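Local coordinates for benzoylformate decarboxylase (Mycobacterium smegmatis, PDB 4Q9D), which belongs to the thiamine pyrophosphate-dependent enzymes, a three-domain family, and carries a bound magnesium ion in this tetrameric model, at residues B[182-194]-B[312-325]. Residues are numbered along the deposited sequence; the frame is centred on the assembly and turned at random.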
loop_
_atom_site.group_PDB
_atom_site.type_symbol
_atom_site.label_atom_id
_atom_site.label_comp_id
_atom_site.label_asym_id
_atom_site.label_seq_id
_atom_site.Cartn_x
_atom_site.Cartn_y
_atom_site.Cartn_z
ATOM N N ARG B 182 23.370 14.420 -9.326
ATOM C CA ARG B 182 24.212 13.360 -9.873
ATOM C C ARG B 182 24.967 12.733 -8.722
ATOM O O ARG B 182 25.306 13.424 -7.757
ATOM C CB ARG B 182 25.285 13.922 -10.848
ATOM C CG ARG B 182 24.777 14.834 -11.924
ATOM C CD ARG B 182 25.869 15.162 -12.962
ATOM N NE ARG B 182 27.023 15.869 -12.382
ATOM C CZ ARG B 182 28.097 16.255 -13.072
ATOM N NH1 ARG B 182 28.175 16.017 -14.389
ATOM N NH2 ARG B 182 29.099 16.889 -12.452
ATOM N N VAL B 183 25.246 11.434 -8.826
ATOM C CA VAL B 183 26.332 10.827 -8.060
ATOM C C VAL B 183 27.343 10.277 -9.069
ATOM O O VAL B 183 26.989 10.022 -10.218
ATOM C CB VAL B 183 25.833 9.731 -7.074
ATOM C CG1 VAL B 183 24.857 10.348 -6.044
ATOM C CG2 VAL B 183 25.155 8.569 -7.824
ATOM N N ALA B 184 28.593 10.096 -8.660
ATOM C CA ALA B 184 29.604 9.550 -9.567
ATOM C C ALA B 184 29.778 8.078 -9.304
ATOM O O ALA B 184 29.526 7.633 -8.201
ATOM C CB ALA B 184 30.968 10.287 -9.373
ATOM N N PRO B 185 30.229 7.313 -10.316
ATOM C CA PRO B 185 30.609 5.912 -10.094
ATOM C C PRO B 185 31.703 5.811 -9.009
ATOM O O PRO B 185 32.543 6.682 -8.880
ATOM C CB PRO B 185 31.207 5.496 -11.450
ATOM C CG PRO B 185 30.588 6.458 -12.466
ATOM C CD PRO B 185 30.517 7.759 -11.695
ATOM N N ASP B 186 31.666 4.756 -8.222
ATOM C CA ASP B 186 32.749 4.431 -7.317
ATOM C C ASP B 186 34.006 4.317 -8.212
ATOM O O ASP B 186 34.017 3.526 -9.157
ATOM C CB ASP B 186 32.369 3.104 -6.654
ATOM C CG ASP B 186 33.489 2.477 -5.837
ATOM O OD1 ASP B 186 34.664 2.786 -6.063
ATOM O OD2 ASP B 186 33.169 1.599 -4.991
ATOM N N ALA B 187 35.046 5.105 -7.934
ATOM C CA ALA B 187 36.196 5.204 -8.847
ATOM C C ALA B 187 36.951 3.880 -8.947
ATOM O O ALA B 187 37.444 3.486 -10.005
ATOM C CB ALA B 187 37.157 6.369 -8.413
ATOM N N GLU B 188 37.021 3.168 -7.837
ATOM C CA GLU B 188 37.717 1.896 -7.842
ATOM C C GLU B 188 36.954 0.832 -8.633
ATOM O O GLU B 188 37.560 -0.033 -9.286
ATOM C CB GLU B 188 37.957 1.455 -6.400
ATOM C CG GLU B 188 38.049 -0.032 -6.192
ATOM C CD GLU B 188 38.166 -0.389 -4.710
ATOM O OE1 GLU B 188 37.529 -1.387 -4.288
ATOM O OE2 GLU B 188 38.886 0.338 -3.975
ATOM N N ARG B 189 35.625 0.897 -8.608
ATOM C CA ARG B 189 34.840 -0.062 -9.371
ATOM C C ARG B 189 34.867 0.341 -10.848
ATOM O O ARG B 189 34.930 -0.514 -11.721
ATOM C CB ARG B 189 33.398 -0.174 -8.838
ATOM C CG ARG B 189 32.489 -1.238 -9.522
ATOM C CD ARG B 189 31.223 -1.545 -8.667
ATOM N NE ARG B 189 30.400 -2.604 -9.255
ATOM C CZ ARG B 189 30.697 -3.896 -9.216
ATOM N NH1 ARG B 189 31.807 -4.316 -8.604
ATOM N NH2 ARG B 189 29.893 -4.775 -9.804
ATOM N N LEU B 190 34.795 1.640 -11.127
ATOM C CA LEU B 190 34.826 2.101 -12.502
ATOM C C LEU B 190 36.172 1.714 -13.141
ATOM O O LEU B 190 36.198 1.279 -14.282
ATOM C CB LEU B 190 34.619 3.604 -12.589
ATOM C CG LEU B 190 34.480 4.155 -14.020
ATOM C CD1 LEU B 190 33.148 3.723 -14.644
ATOM C CD2 LEU B 190 34.564 5.677 -14.007
ATOM N N ALA B 191 37.271 1.848 -12.386
ATOM C CA ALA B 191 38.598 1.432 -12.865
ATOM C C ALA B 191 38.622 -0.074 -13.121
ATOM O O ALA B 191 39.213 -0.529 -14.093
ATOM C CB ALA B 191 39.734 1.850 -11.883
ATOM N N GLN B 192 37.965 -0.854 -12.267
ATOM C CA GLN B 192 37.871 -2.284 -12.536
ATOM C C GLN B 192 37.164 -2.542 -13.863
ATOM O O GLN B 192 37.575 -3.430 -14.603
ATOM C CB GLN B 192 37.143 -3.038 -11.414
ATOM C CG GLN B 192 37.983 -3.285 -10.164
ATOM C CD GLN B 192 37.158 -3.659 -8.916
ATOM O OE1 GLN B 192 35.932 -3.851 -8.973
ATOM N NE2 GLN B 192 37.842 -3.739 -7.772
ATOM N N PHE B 193 36.079 -1.804 -14.132
ATOM C CA PHE B 193 35.323 -1.977 -15.375
ATOM C C PHE B 193 36.202 -1.635 -16.591
ATOM O O PHE B 193 36.161 -2.311 -17.626
ATOM C CB PHE B 193 34.035 -1.120 -15.390
ATOM C CG PHE B 193 32.838 -1.742 -14.642
ATOM C CD1 PHE B 193 33.021 -2.683 -13.632
ATOM C CD2 PHE B 193 31.527 -1.368 -14.971
ATOM C CE1 PHE B 193 31.920 -3.245 -12.944
ATOM C CE2 PHE B 193 30.400 -1.922 -14.289
ATOM C CZ PHE B 193 30.596 -2.857 -13.272
ATOM N N ALA B 194 36.960 -0.550 -16.474
ATOM C CA ALA B 194 37.849 -0.115 -17.548
ATOM C C ALA B 194 38.880 -1.189 -17.862
ATOM O O ALA B 194 39.198 -1.425 -19.021
ATOM C CB ALA B 194 38.552 1.188 -17.178
ATOM N N ASP B 312 27.715 -7.613 -14.475
ATOM C CA ASP B 312 28.207 -6.832 -13.349
ATOM C C ASP B 312 27.854 -5.381 -13.602
ATOM O O ASP B 312 28.083 -4.857 -14.702
ATOM C CB ASP B 312 29.728 -7.017 -13.189
ATOM C CG ASP B 312 30.091 -8.446 -12.880
ATOM O OD1 ASP B 312 29.726 -8.947 -11.789
ATOM O OD2 ASP B 312 30.724 -9.084 -13.729
ATOM N N SER B 313 27.314 -4.720 -12.583
ATOM C CA SER B 313 26.804 -3.372 -12.775
ATOM C C SER B 313 27.432 -2.391 -11.793
ATOM O O SER B 313 27.962 -2.781 -10.755
ATOM C CB SER B 313 25.283 -3.364 -12.557
ATOM O OG SER B 313 24.971 -3.874 -11.258
ATOM N N LEU B 314 27.344 -1.108 -12.119
ATOM C CA LEU B 314 27.666 -0.080 -11.158
ATOM C C LEU B 314 26.704 1.086 -11.342
ATOM O O LEU B 314 26.187 1.300 -12.431
ATOM C CB LEU B 314 29.133 0.372 -11.278
ATOM C CG LEU B 314 29.650 1.230 -12.428
ATOM C CD1 LEU B 314 29.281 2.675 -12.232
ATOM C CD2 LEU B 314 31.191 1.097 -12.538
ATOM N N VAL B 315 26.480 1.821 -10.265
ATOM C CA VAL B 315 25.530 2.934 -10.257
ATOM C C VAL B 315 26.325 4.208 -10.318
ATOM O O VAL B 315 27.335 4.350 -9.610
ATOM C CB VAL B 315 24.682 2.957 -8.958
ATOM C CG1 VAL B 315 23.819 4.184 -8.929
ATOM C CG2 VAL B 315 23.840 1.658 -8.828
ATOM N N GLY B 316 25.893 5.118 -11.182
ATOM C CA GLY B 316 26.516 6.423 -11.272
ATOM C C GLY B 316 25.935 7.165 -12.445
ATOM O O GLY B 316 25.367 6.543 -13.353
ATOM N N ASP B 317 26.074 8.483 -12.433
ATOM C CA ASP B 317 25.658 9.308 -13.558
ATOM C C ASP B 317 26.361 8.857 -14.839
ATOM O O ASP B 317 27.570 8.650 -14.837
ATOM C CB ASP B 317 26.005 10.765 -13.267
ATOM C CG ASP B 317 25.569 11.704 -14.376
ATOM O OD1 ASP B 317 24.411 12.214 -14.311
ATOM O OD2 ASP B 317 26.386 11.944 -15.310
ATOM N N VAL B 318 25.625 8.713 -15.941
ATOM C CA VAL B 318 26.228 8.072 -17.117
ATOM C C VAL B 318 27.180 9.035 -17.813
ATOM O O VAL B 318 28.145 8.625 -18.446
ATOM C CB VAL B 318 25.164 7.503 -18.090
ATOM C CG1 VAL B 318 24.409 6.390 -17.403
ATOM C CG2 VAL B 318 24.201 8.609 -18.556
ATOM N N GLY B 319 26.904 10.325 -17.668
ATOM C CA GLY B 319 27.773 11.361 -18.204
ATOM C C GLY B 319 29.133 11.363 -17.527
ATOM O O GLY B 319 30.173 11.385 -18.192
ATOM N N ILE B 320 29.141 11.336 -16.198
ATOM C CA ILE B 320 30.396 11.246 -15.465
ATOM C C ILE B 320 31.114 9.943 -15.809
ATOM O O ILE B 320 32.322 9.915 -16.002
ATOM C CB ILE B 320 30.150 11.310 -13.939
ATOM C CG1 ILE B 320 29.572 12.673 -13.575
ATOM C CG2 ILE B 320 31.445 11.065 -13.170
ATOM C CD1 ILE B 320 29.233 12.806 -12.099
ATOM N N ALA B 321 30.371 8.842 -15.852
ATOM C CA ALA B 321 30.981 7.556 -16.141
ATOM C C ALA B 321 31.685 7.557 -17.493
ATOM O O ALA B 321 32.791 7.054 -17.588
ATOM C CB ALA B 321 29.945 6.398 -16.065
ATOM N N LEU B 322 31.036 8.117 -18.521
ATOM C CA LEU B 322 31.566 8.081 -19.894
ATOM C C LEU B 322 32.847 8.916 -20.045
ATOM O O LEU B 322 33.829 8.429 -20.581
ATOM C CB LEU B 322 30.516 8.521 -20.928
ATOM C CG LEU B 322 29.407 7.510 -21.274
ATOM C CD1 LEU B 322 28.183 8.247 -21.862
ATOM C CD2 LEU B 322 29.926 6.414 -22.224
ATOM N N SER B 323 32.830 10.151 -19.548
ATOM C CA SER B 323 34.011 11.014 -19.538
ATOM C C SER B 323 35.170 10.339 -18.844
ATOM O O SER B 323 36.295 10.368 -19.324
ATOM C CB SER B 323 33.729 12.327 -18.805
ATOM O OG SER B 323 32.687 13.007 -19.462
ATOM N N ARG B 324 34.890 9.740 -17.696
ATOM C CA ARG B 324 35.936 9.100 -16.926
ATOM C C ARG B 324 36.480 7.827 -17.605
ATOM O O ARG B 324 37.681 7.583 -17.625
ATOM C CB ARG B 324 35.434 8.830 -15.501
ATOM C CG ARG B 324 36.505 8.382 -14.552
ATOM C CD ARG B 324 37.574 9.454 -14.305
ATOM N NE ARG B 324 38.834 8.830 -13.891
ATOM C CZ ARG B 324 40.032 9.349 -14.122
ATOM N NH1 ARG B 324 40.126 10.513 -14.753
ATOM N NH2 ARG B 324 41.135 8.713 -13.724
ATOM N N LEU B 325 35.589 7.017 -18.157
ATOM C CA LEU B 325 35.985 5.823 -18.883
ATOM C C LEU B 325 36.901 6.148 -20.062
ATOM O O LEU B 325 37.844 5.427 -20.320
ATOM C CB LEU B 325 34.746 5.079 -19.384
ATOM C CG LEU B 325 34.063 4.219 -18.316
ATOM C CD1 LEU B 325 32.746 3.673 -18.856
ATOM C CD2 LEU B 325 35.013 3.086 -17.903
HETATM O O HOH W 1 26.597 14.504 -16.165
HETATM O O HOH W 2 29.164 3.130 -8.122
#
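Ser313 O is gripped by two nitrogens of Arg189, NE and NH2, each at 2.9 Å from that oxygen. The oxygen lies in the guanidinium plane, while both donors are tilted from its carbonyl plane, on the same face. An extended chain, with CG anti to the backbone N (chi1 -176°), carries the guanidinium from helix 187-194 to strand 312-315; NH2 also bonds Ser178 of the second subunit. Beside it, Leu314 sends CD2 over one face of the Phe193 ring, 3.7 Å from the centroid and 22° off the normal, a CH-pi contact; the other methyl, CD1, meets Pro185 CB. Leu190 forks between partners on helix 318-325, its CD1 touching Leu325 CD2 and its CD2 lying 3.4 Å from Arg324 CG.

Just past strand 312-315, Asp317 N donates to Val183 O (2.8 Å, 168° at the hydrogen). The Asp317 carboxylate caps the following helix: OD2 accepts from Ile320 N through its anti lone pair, and a water bridges OD2 to Arg182 NH1. Ile320 CD1 sits 3.7 Å above the centre of the Arg182 guanidinium. The NH2 of that group forms a salt bridge with Asp186 of the second subunit, and Asp186 of this chain receives Arg182 NE of that subunit in return. A second water links Asp186 N to Val315 O.

Strand 312-315 is an outermost strand, within this chain, of the parallel sheet of the central domain. Carbonyls met by N-H groups or water, with apolar side chains between them, thus join strand 183-185 and helix 187-194 to the sheet edge and helix 318-325, while Arg182 and Arg189 extend the polar network into the subunit interface.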